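Local coordinates for protein D-xylonate dehydratase (Caulobacter crescentus, PDB 5OYN) that catalyses the dehydration of D-xylonate to 2-dehydro-3-deoxy-D-arabinonate, and of D-gluconate with similar efficiency, as a homotetramer using a [2Fe-2S] cluster and magnesium, at residues 18-23 with 54-59; 129-134 with 153-158; 121-126 with 146-151. All coordinates share one frame; numbering follows the deposited sequence.

Contact 1: 18-23 with 54-59; sequences FRSRDW and KPIIGI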
loop_
_atom_site.group_PDB
_atom_site.type_symbol
_atom_site.label_atom_id
_atom_site.label_comp_id
_atom_site.label_asym_id
_atom_site.label_seq_id
_atom_site.Cartn_x
_atom_site.Cartn_y
_atom_site.Cartn_z
ATOM N N PHE A 18 -24.052 -13.430 -15.431
ATOM C CA PHE A 18 -23.553 -12.084 -15.626
ATOM C C PHE A 18 -22.758 -11.993 -16.929
ATOM O O PHE A 18 -22.244 -12.989 -17.439
ATOM C CB PHE A 18 -22.695 -11.691 -14.437
ATOM C CG PHE A 18 -23.422 -11.718 -13.125
ATOM C CD1 PHE A 18 -24.248 -10.671 -12.755
ATOM C CD2 PHE A 18 -23.251 -12.772 -12.245
ATOM C CE1 PHE A 18 -24.905 -10.681 -11.536
ATOM C CE2 PHE A 18 -23.906 -12.789 -11.022
ATOM C CZ PHE A 18 -24.742 -11.741 -10.672
ATOM N N ARG A 19 -22.661 -10.781 -17.479
ATOM C CA ARG A 19 -21.907 -10.625 -18.722
ATOM C C ARG A 19 -20.457 -11.063 -18.560
ATOM O O ARG A 19 -19.805 -11.431 -19.546
ATOM C CB ARG A 19 -21.957 -9.182 -19.202
ATOM C CG ARG A 19 -22.004 -8.214 -18.072
ATOM C CD ARG A 19 -22.276 -6.831 -18.571
ATOM N NE ARG A 19 -21.077 -6.165 -19.062
ATOM C CZ ARG A 19 -20.845 -5.919 -20.342
ATOM N NH1 ARG A 19 -21.730 -6.312 -21.256
ATOM N NH2 ARG A 19 -19.736 -5.284 -20.708
ATOM N N SER A 20 -19.925 -11.004 -17.334
ATOM C CA SER A 20 -18.599 -11.554 -17.082
ATOM C C SER A 20 -18.501 -12.981 -17.603
ATOM O O SER A 20 -17.508 -13.348 -18.241
ATOM C CB SER A 20 -18.270 -11.496 -15.588
ATOM O OG SER A 20 -19.389 -11.809 -14.773
ATOM N N ARG A 21 -19.548 -13.787 -17.381
ATOM C CA ARG A 21 -19.539 -15.179 -17.821
ATOM C C ARG A 21 -19.306 -15.323 -19.317
ATOM O O ARG A 21 -18.869 -16.385 -19.756
ATOM C CB ARG A 21 -20.843 -15.875 -17.434
ATOM C CG ARG A 21 -21.127 -15.882 -15.930
ATOM C CD ARG A 21 -20.083 -16.702 -15.161
ATOM N NE ARG A 21 -19.287 -15.883 -14.234
ATOM C CZ ARG A 21 -18.265 -16.342 -13.507
ATOM N NH1 ARG A 21 -17.919 -17.623 -13.588
ATOM N NH2 ARG A 21 -17.604 -15.531 -12.682
ATOM N N ASP A 22 -19.559 -14.287 -20.116
ATOM C CA ASP A 22 -19.250 -14.426 -21.532
ATOM C C ASP A 22 -17.749 -14.427 -21.804
ATOM O O ASP A 22 -17.324 -14.832 -22.893
ATOM C CB ASP A 22 -19.926 -13.330 -22.345
ATOM C CG ASP A 22 -19.818 -13.582 -23.844
ATOM O OD1 ASP A 22 -20.457 -14.542 -24.345
ATOM O OD2 ASP A 22 -19.068 -12.836 -24.515
ATOM N N TRP A 23 -16.935 -13.980 -20.848
ATOM C CA TRP A 23 -15.487 -14.098 -20.959
ATOM C C TRP A 23 -14.991 -15.390 -20.324
ATOM O O TRP A 23 -14.188 -16.115 -20.919
ATOM C CB TRP A 23 -14.791 -12.917 -20.280
ATOM C CG TRP A 23 -14.681 -11.642 -21.052
ATOM C CD1 TRP A 23 -13.561 -11.146 -21.647
ATOM C CD2 TRP A 23 -15.704 -10.661 -21.244
ATOM N NE1 TRP A 23 -13.829 -9.932 -22.227
ATOM C CE2 TRP A 23 -15.139 -9.611 -21.994
ATOM C CE3 TRP A 23 -17.047 -10.572 -20.866
ATOM C CZ2 TRP A 23 -15.869 -8.487 -22.378
ATOM C CZ3 TRP A 23 -17.777 -9.444 -21.250
ATOM C CH2 TRP A 23 -17.183 -8.421 -21.994
ATOM N N LYS A 54 -19.699 -15.586 -9.376
ATOM C CA LYS A 54 -19.874 -14.328 -8.668
ATOM C C LYS A 54 -19.727 -13.166 -9.654
ATOM O O LYS A 54 -19.081 -13.307 -10.701
ATOM C CB LYS A 54 -18.851 -14.188 -7.543
ATOM C CG LYS A 54 -18.834 -15.300 -6.510
ATOM C CD LYS A 54 -17.976 -14.876 -5.303
ATOM C CE LYS A 54 -17.723 -16.001 -4.314
ATOM N NZ LYS A 54 -16.391 -16.682 -4.518
ATOM N N PRO A 55 -20.327 -12.011 -9.360
ATOM C CA PRO A 55 -20.181 -10.873 -10.278
ATOM C C PRO A 55 -18.857 -10.144 -10.084
ATOM O O PRO A 55 -18.382 -9.937 -8.962
ATOM C CB PRO A 55 -21.372 -9.974 -9.931
ATOM C CG PRO A 55 -21.669 -10.287 -8.501
ATOM C CD PRO A 55 -21.192 -11.694 -8.208
ATOM N N ILE A 56 -18.249 -9.779 -11.208
ATOM C CA ILE A 56 -17.056 -8.942 -11.204
ATOM C C ILE A 56 -17.516 -7.515 -10.945
ATOM O O ILE A 56 -18.209 -6.924 -11.779
ATOM C CB ILE A 56 -16.291 -9.034 -12.527
ATOM C CG1 ILE A 56 -16.012 -10.492 -12.910
ATOM C CG2 ILE A 56 -15.013 -8.247 -12.424
ATOM C CD1 ILE A 56 -15.504 -11.371 -11.767
ATOM N N ILE A 57 -17.134 -6.960 -9.797
ATOM C CA ILE A 57 -17.476 -5.589 -9.433
ATOM C C ILE A 57 -16.302 -4.682 -9.783
ATOM O O ILE A 57 -15.250 -4.744 -9.149
ATOM C CB ILE A 57 -17.836 -5.468 -7.947
ATOM C CG1 ILE A 57 -18.812 -6.576 -7.540
ATOM C CG2 ILE A 57 -18.419 -4.080 -7.678
ATOM C CD1 ILE A 57 -20.234 -6.314 -7.986
ATOM N N GLY A 58 -16.464 -3.830 -10.788
ATOM C CA GLY A 58 -15.475 -2.804 -11.027
ATOM C C GLY A 58 -15.518 -1.737 -9.949
ATOM O O GLY A 58 -16.562 -1.458 -9.354
ATOM N N ILE A 59 -14.353 -1.157 -9.669
ATOM C CA ILE A 59 -14.229 0.022 -8.816
ATOM C C ILE A 59 -13.473 1.055 -9.645
ATOM O O ILE A 59 -12.294 0.856 -9.964
ATOM C CB ILE A 59 -13.507 -0.280 -7.485
ATOM C CG1 ILE A 59 -14.184 -1.434 -6.749
ATOM C CG2 ILE A 59 -13.526 0.919 -6.546
ATOM C CD1 ILE A 59 -13.452 -1.852 -5.496
#
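K54 meets the N-terminal arm through its backbone carbonyl, toward which R21 extends the end of a side chain bent at chi2 and chi3. The bond is weak: R21 NH2 lies 3.3 Å from K54 O, and the N-H points well off the line to the acceptor, at 131°. P55 makes the fuller contact. It lies alongside F18 and sets its CB over the middle of one ring face, 3.8 Å from the ring centroid and 7° off the ring normal, a CH-pi contact, while P55 CG reaches the CZ end of the same ring. The F18 ring owes its place over the proline to a chi1 of -60°, with CG anti to the carbonyl carbon. Reducing F18 to an alanine would probably leave P55 CB without its aromatic face and open a gap between the arm and the start of the strand. I56 closes the contact where its CG1 packs against S20 CB at 3.6 Å; the S20 hydroxyl itself turns to D129, whose OD2 also accepts a hydrogen bond from I56 N. The contact thus lies at the entrance to strand 56-61 of the four-stranded parallel sheet, where Y259 of helix 241-259 meets both F18, edge-to-face, and P55, and strand 90-95 flanks K54 and I56.

Contact 2: 129-134 with 153-158; sequences DAVVLT and IPAIVL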
loop_
_atom_site.group_PDB
_atom_site.type_symbol
_atom_site.label_atom_id
_atom_site.label_comp_id
_atom_site.label_asym_id
_atom_site.label_seq_id
_atom_site.Cartn_x
_atom_site.Cartn_y
_atom_site.Cartn_z
ATOM N N ASP A 129 -19.476 -6.433 -14.353
ATOM C CA ASP A 129 -20.907 -6.595 -14.132
ATOM C C ASP A 129 -21.537 -5.359 -13.508
ATOM O O ASP A 129 -22.448 -4.765 -14.088
ATOM C CB ASP A 129 -21.163 -7.810 -13.251
ATOM C CG ASP A 129 -20.769 -9.079 -13.932
ATOM O OD1 ASP A 129 -20.989 -9.154 -15.169
ATOM O OD2 ASP A 129 -20.232 -9.987 -13.243
ATOM N N ALA A 130 -21.099 -4.989 -12.313
ATOM C CA ALA A 130 -21.534 -3.776 -11.651
ATOM C C ALA A 130 -20.315 -2.894 -11.422
ATOM O O ALA A 130 -19.171 -3.314 -11.631
ATOM C CB ALA A 130 -22.243 -4.094 -10.330
ATOM N N VAL A 131 -20.558 -1.656 -10.983
ATOM C CA VAL A 131 -19.483 -0.696 -10.774
ATOM C C VAL A 131 -19.724 0.114 -9.503
ATOM O O VAL A 131 -20.862 0.351 -9.085
ATOM C CB VAL A 131 -19.316 0.227 -11.992
ATOM C CG1 VAL A 131 -20.464 1.197 -12.078
ATOM C CG2 VAL A 131 -17.983 0.961 -11.912
ATOM N N VAL A 132 -18.623 0.498 -8.863
ATOM C CA VAL A 132 -18.629 1.450 -7.767
ATOM C C VAL A 132 -17.860 2.667 -8.251
ATOM O O VAL A 132 -16.651 2.588 -8.499
ATOM C CB VAL A 132 -18.007 0.865 -6.502
ATOM C CG1 VAL A 132 -17.934 1.933 -5.424
ATOM C CG2 VAL A 132 -18.811 -0.330 -6.041
ATOM N N LEU A 133 -18.569 3.781 -8.414
ATOM C CA LEU A 133 -17.991 5.019 -8.921
ATOM C C LEU A 133 -17.473 5.822 -7.731
ATOM O O LEU A 133 -18.259 6.246 -6.875
ATOM C CB LEU A 133 -19.030 5.819 -9.715
ATOM C CG LEU A 133 -19.750 5.136 -10.875
ATOM C CD1 LEU A 133 -20.907 5.964 -11.335
ATOM C CD2 LEU A 133 -18.809 4.869 -12.037
ATOM N N THR A 134 -16.157 6.030 -7.672
ATOM C CA THR A 134 -15.553 6.857 -6.632
ATOM C C THR A 134 -15.521 8.291 -7.137
ATOM O O THR A 134 -15.173 8.540 -8.293
ATOM C CB THR A 134 -14.139 6.377 -6.265
ATOM O OG1 THR A 134 -13.256 6.560 -7.377
ATOM C CG2 THR A 134 -14.126 4.894 -5.865
ATOM N N ILE A 153 -24.964 -0.600 -16.597
ATOM C CA ILE A 153 -24.845 -1.760 -15.713
ATOM C C ILE A 153 -25.075 -1.239 -14.300
ATOM O O ILE A 153 -24.885 -0.036 -14.065
ATOM C CB ILE A 153 -23.481 -2.456 -15.854
ATOM C CG1 ILE A 153 -22.340 -1.444 -15.775
ATOM C CG2 ILE A 153 -23.391 -3.222 -17.151
ATOM C CD1 ILE A 153 -21.003 -2.081 -15.378
ATOM N N PRO A 154 -25.493 -2.069 -13.343
ATOM C CA PRO A 154 -25.779 -1.547 -11.997
ATOM C C PRO A 154 -24.581 -0.796 -11.423
ATOM O O PRO A 154 -23.446 -1.276 -11.456
ATOM C CB PRO A 154 -26.111 -2.803 -11.186
ATOM C CG PRO A 154 -26.445 -3.854 -12.195
ATOM C CD PRO A 154 -25.693 -3.525 -13.435
ATOM N N ALA A 155 -24.848 0.412 -10.921
ATOM C CA ALA A 155 -23.827 1.354 -10.490
ATOM C C ALA A 155 -24.194 1.918 -9.128
ATOM O O ALA A 155 -25.340 1.832 -8.689
ATOM C CB ALA A 155 -23.669 2.498 -11.488
ATOM N N ILE A 156 -23.207 2.507 -8.458
ATOM C CA ILE A 156 -23.443 3.175 -7.181
ATOM C C ILE A 156 -22.286 4.135 -6.954
ATOM O O ILE A 156 -21.134 3.827 -7.284
ATOM C CB ILE A 156 -23.609 2.140 -6.041
ATOM C CG1 ILE A 156 -24.168 2.769 -4.776
ATOM C CG2 ILE A 156 -22.306 1.369 -5.766
ATOM C CD1 ILE A 156 -24.312 1.729 -3.647
ATOM N N VAL A 157 -22.604 5.331 -6.445
ATOM C CA VAL A 157 -21.586 6.352 -6.225
ATOM C C VAL A 157 -21.074 6.240 -4.801
ATOM O O VAL A 157 -21.853 6.048 -3.857
ATOM C CB VAL A 157 -22.130 7.763 -6.495
ATOM C CG1 VAL A 157 -21.242 8.811 -5.821
ATOM C CG2 VAL A 157 -22.233 8.030 -7.996
ATOM N N LEU A 158 -19.754 6.342 -4.650
ATOM C CA LEU A 158 -19.120 6.496 -3.349
ATOM C C LEU A 158 -18.398 7.829 -3.346
ATOM O O LEU A 158 -17.500 8.050 -4.165
ATOM C CB LEU A 158 -18.149 5.352 -3.046
ATOM C CG LEU A 158 -17.440 5.495 -1.691
ATOM C CD1 LEU A 158 -18.436 5.562 -0.524
ATOM C CD2 LEU A 158 -16.487 4.365 -1.504
#
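V131 and P154 open a ladder of backbone hydrogen bonds that joins two neighbouring parallel strands. V131 N gives to P154 O at 3.0 Å, and I156 N returns a weak, bent bond to V131 O. Further along the pairing straightens: L133 N reaches I156 O at 2.8 Å, and L158 N meets L133 O at 2.7 Å with an N-H...O angle of 177°. V131 and L133 each give to one residue and accept from another two places on, straddling A155 and V157, as in parallel pairing. CA-H...O contacts fill in between, among them V157 CA to L133 O at 3.4 Å. The axes of the short strands 130-134 and 155-158 run 24° apart.

Apolar contacts divide between the two faces. On the face of V131, A155, L133 and V157, V131 CG1 touches A155 CB at 3.5 Å, carried there by a chi1 of 72°. L133 CD1 crosses to V157 CG2 at 4.1 Å. On the other face V132 and I156 lie side by side, CG2 to CG2 at 3.9 Å, and V132 CG1 also reaches L158 CB. Helices 241-259 and 73-87 cover this second face.

Side-chain polarity is confined to the ends, where D129 binds S20 and T134 OG1 binds A60 O. Between them, segment 153-158 meets the inward-facing amides and carbonyls of V131 and L133, while A130 and V132 bond strand 56-61 on the other edge. Strand 130-135 leads on to the cluster ligand C137. With hydrocarbon over both faces, the chemistry is that of an alpha/beta domain's interior.

Contact 3: 121-126 with 146-151; sequences ETLHGY and MAATTV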
loop_
_atom_site.group_PDB
_atom_site.type_symbol
_atom_site.label_atom_id
_atom_site.label_comp_id
_atom_site.label_asym_id
_atom_site.label_seq_id
_atom_site.Cartn_x
_atom_site.Cartn_y
_atom_site.Cartn_z
ATOM N N GLU A 121 -15.756 2.863 -22.479
ATOM C CA GLU A 121 -14.933 1.843 -23.127
ATOM C C GLU A 121 -14.571 0.728 -22.146
ATOM O O GLU A 121 -14.748 -0.455 -22.443
ATOM C CB GLU A 121 -13.666 2.469 -23.715
ATOM C CG GLU A 121 -13.822 3.171 -25.077
ATOM C CD GLU A 121 -14.903 2.567 -25.985
ATOM O OE1 GLU A 121 -16.066 3.024 -25.894
ATOM O OE2 GLU A 121 -14.591 1.671 -26.809
ATOM N N THR A 122 -14.086 1.102 -20.957
ATOM C CA THR A 122 -13.708 0.128 -19.935
ATOM C C THR A 122 -14.917 -0.659 -19.436
ATOM O O THR A 122 -14.898 -1.894 -19.414
ATOM C CB THR A 122 -13.014 0.849 -18.770
ATOM O OG1 THR A 122 -11.887 1.582 -19.261
ATOM C CG2 THR A 122 -12.562 -0.130 -17.691
ATOM N N LEU A 123 -15.979 0.040 -19.011
ATOM C CA LEU A 123 -17.143 -0.651 -18.446
ATOM C C LEU A 123 -17.759 -1.620 -19.446
ATOM O O LEU A 123 -18.204 -2.715 -19.077
ATOM C CB LEU A 123 -18.197 0.357 -18.002
ATOM C CG LEU A 123 -17.918 1.222 -16.781
ATOM C CD1 LEU A 123 -19.180 2.003 -16.445
ATOM C CD2 LEU A 123 -17.488 0.370 -15.617
ATOM N N HIS A 124 -17.790 -1.238 -20.718
ATOM C CA HIS A 124 -18.407 -2.077 -21.729
ATOM C C HIS A 124 -17.447 -3.101 -22.320
ATOM O O HIS A 124 -17.891 -4.181 -22.727
ATOM C CB HIS A 124 -18.986 -1.198 -22.836
ATOM C CG HIS A 124 -19.619 -1.974 -23.942
ATOM N ND1 HIS A 124 -20.810 -2.652 -23.786
ATOM C CD2 HIS A 124 -19.214 -2.208 -25.213
ATOM C CE1 HIS A 124 -21.116 -3.259 -24.917
ATOM N NE2 HIS A 124 -20.167 -3.003 -25.799
ATOM N N GLY A 125 -16.139 -2.806 -22.345
ATOM C CA GLY A 125 -15.127 -3.624 -22.991
ATOM C C GLY A 125 -14.489 -4.728 -22.172
ATOM O O GLY A 125 -13.747 -5.539 -22.741
ATOM N N TYR A 126 -14.748 -4.806 -20.873
ATOM C CA TYR A 126 -14.130 -5.796 -20.003
ATOM C C TYR A 126 -15.211 -6.578 -19.276
ATOM O O TYR A 126 -16.369 -6.152 -19.235
ATOM C CB TYR A 126 -13.189 -5.124 -18.991
ATOM C CG TYR A 126 -11.970 -4.501 -19.625
ATOM C CD1 TYR A 126 -11.968 -3.159 -19.996
ATOM C CD2 TYR A 126 -10.828 -5.253 -19.865
ATOM C CE1 TYR A 126 -10.851 -2.580 -20.583
ATOM C CE2 TYR A 126 -9.710 -4.690 -20.443
ATOM C CZ TYR A 126 -9.721 -3.356 -20.801
ATOM O OH TYR A 126 -8.606 -2.793 -21.386
ATOM N N MET A 146 -22.492 9.831 -15.874
ATOM C CA MET A 146 -22.712 9.834 -17.319
ATOM C C MET A 146 -22.251 8.525 -17.959
ATOM O O MET A 146 -22.994 7.888 -18.713
ATOM C CB MET A 146 -21.993 11.021 -17.953
ATOM C CG MET A 146 -22.708 12.333 -17.732
ATOM S SD MET A 146 -21.665 13.774 -18.025
ATOM C CE MET A 146 -20.850 13.343 -19.563
ATOM N N ALA A 147 -21.034 8.088 -17.638
ATOM C CA ALA A 147 -20.487 6.892 -18.265
ATOM C C ALA A 147 -21.238 5.644 -17.831
ATOM O O ALA A 147 -21.510 4.758 -18.652
ATOM C CB ALA A 147 -19.000 6.765 -17.936
ATOM N N ALA A 148 -21.566 5.539 -16.545
ATOM C CA ALA A 148 -22.269 4.347 -16.091
ATOM C C ALA A 148 -23.643 4.218 -16.745
ATOM O O ALA A 148 -24.095 3.096 -16.993
ATOM C CB ALA A 148 -22.398 4.346 -14.566
ATOM N N THR A 149 -24.327 5.338 -17.037
ATOM C CA THR A 149 -25.670 5.180 -17.586
ATOM C C THR A 149 -25.628 4.823 -19.068
ATOM O O THR A 149 -26.408 3.975 -19.516
ATOM C CB THR A 149 -26.532 6.429 -17.362
ATOM O OG1 THR A 149 -26.217 7.419 -18.339
ATOM C CG2 THR A 149 -26.323 7.006 -15.999
ATOM N N THR A 150 -24.728 5.446 -19.839
ATOM C CA THR A 150 -24.554 5.062 -21.238
ATOM C C THR A 150 -24.394 3.558 -21.369
ATOM O O THR A 150 -25.015 2.923 -22.228
ATOM C CB THR A 150 -23.342 5.768 -21.846
ATOM O OG1 THR A 150 -23.581 7.179 -21.918
ATOM C CG2 THR A 150 -23.073 5.246 -23.241
ATOM N N VAL A 151 -23.570 2.964 -20.512
ATOM C CA VAL A 151 -23.401 1.520 -20.559
ATOM C C VAL A 151 -24.553 0.831 -19.847
ATOM O O VAL A 151 -25.051 -0.205 -20.305
ATOM C CB VAL A 151 -22.034 1.136 -19.975
ATOM C CG1 VAL A 151 -21.926 -0.376 -19.783
ATOM C CG2 VAL A 151 -20.940 1.653 -20.891
#
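L123 and V151 form the close part of a helix-helix contact that is otherwise spare. V151 turns its two methyls to the end of helix 109-125: CG2 lies 4.2 Å from L123 CB and 4.0 Å from H124 CB, touching the bases of two successive side chains. With chi1 at 170°, V151 CG2 stands anti to the carbonyl carbon and CG1 anti to the backbone N, which brings both methyls to L123 CB. L123 reaches in the other direction. Its CD1 stands anti to CA (chi2 -173°), stretching the chain toward A148, and comes to rest 3.9 Å from A148 CA, against the helix backbone, with A148 CB farther off at 4.4 Å.

Elsewhere the two segments stand apart. The axes of helix segments 121-125 and 146-151 approach no closer than 9.4 Å and cross at -32°, and A147 is met chiefly at its carbonyl, 4.2 Å from L123 CD1. Where the segments part, the neighbours are protein: E121 forms a salt bridge with R104 of the second subunit, and Y126 OH bonds F100 N of that subunit.

No hydrogen bond or salt bridge joins the segments. Their association is a matter of methyl and methylene contacts between two buried helices on one side of the parallel sheet, while polar groups are spent elsewhere, as when T150 OG1 bonds Y116 OH. The contact therefore probably rests on burial of apolar surface.

From the N terminus, contact 1 is made first, closing a loop about half helical between the arm at 18-23 and the first strand of the sheet. Contacts 2 and 3 follow and cross: helix 109-125, strand 130-135, helix 141-151 and strand 155-159 come in turn, so helix pairs with helix and strand with strand. The last three form a beta-alpha-beta unit, with helix 109-125 packed beside its helix on the same side of the sheet, and L123 CD2 and A148 CB of contact 3 pack on V131 and A155 of contact 2. D129 ties contact 2 to contact 1 through S20 and I56, and R19 joins the arm to H124 O. Arm, sheet and helix layer are thereby united.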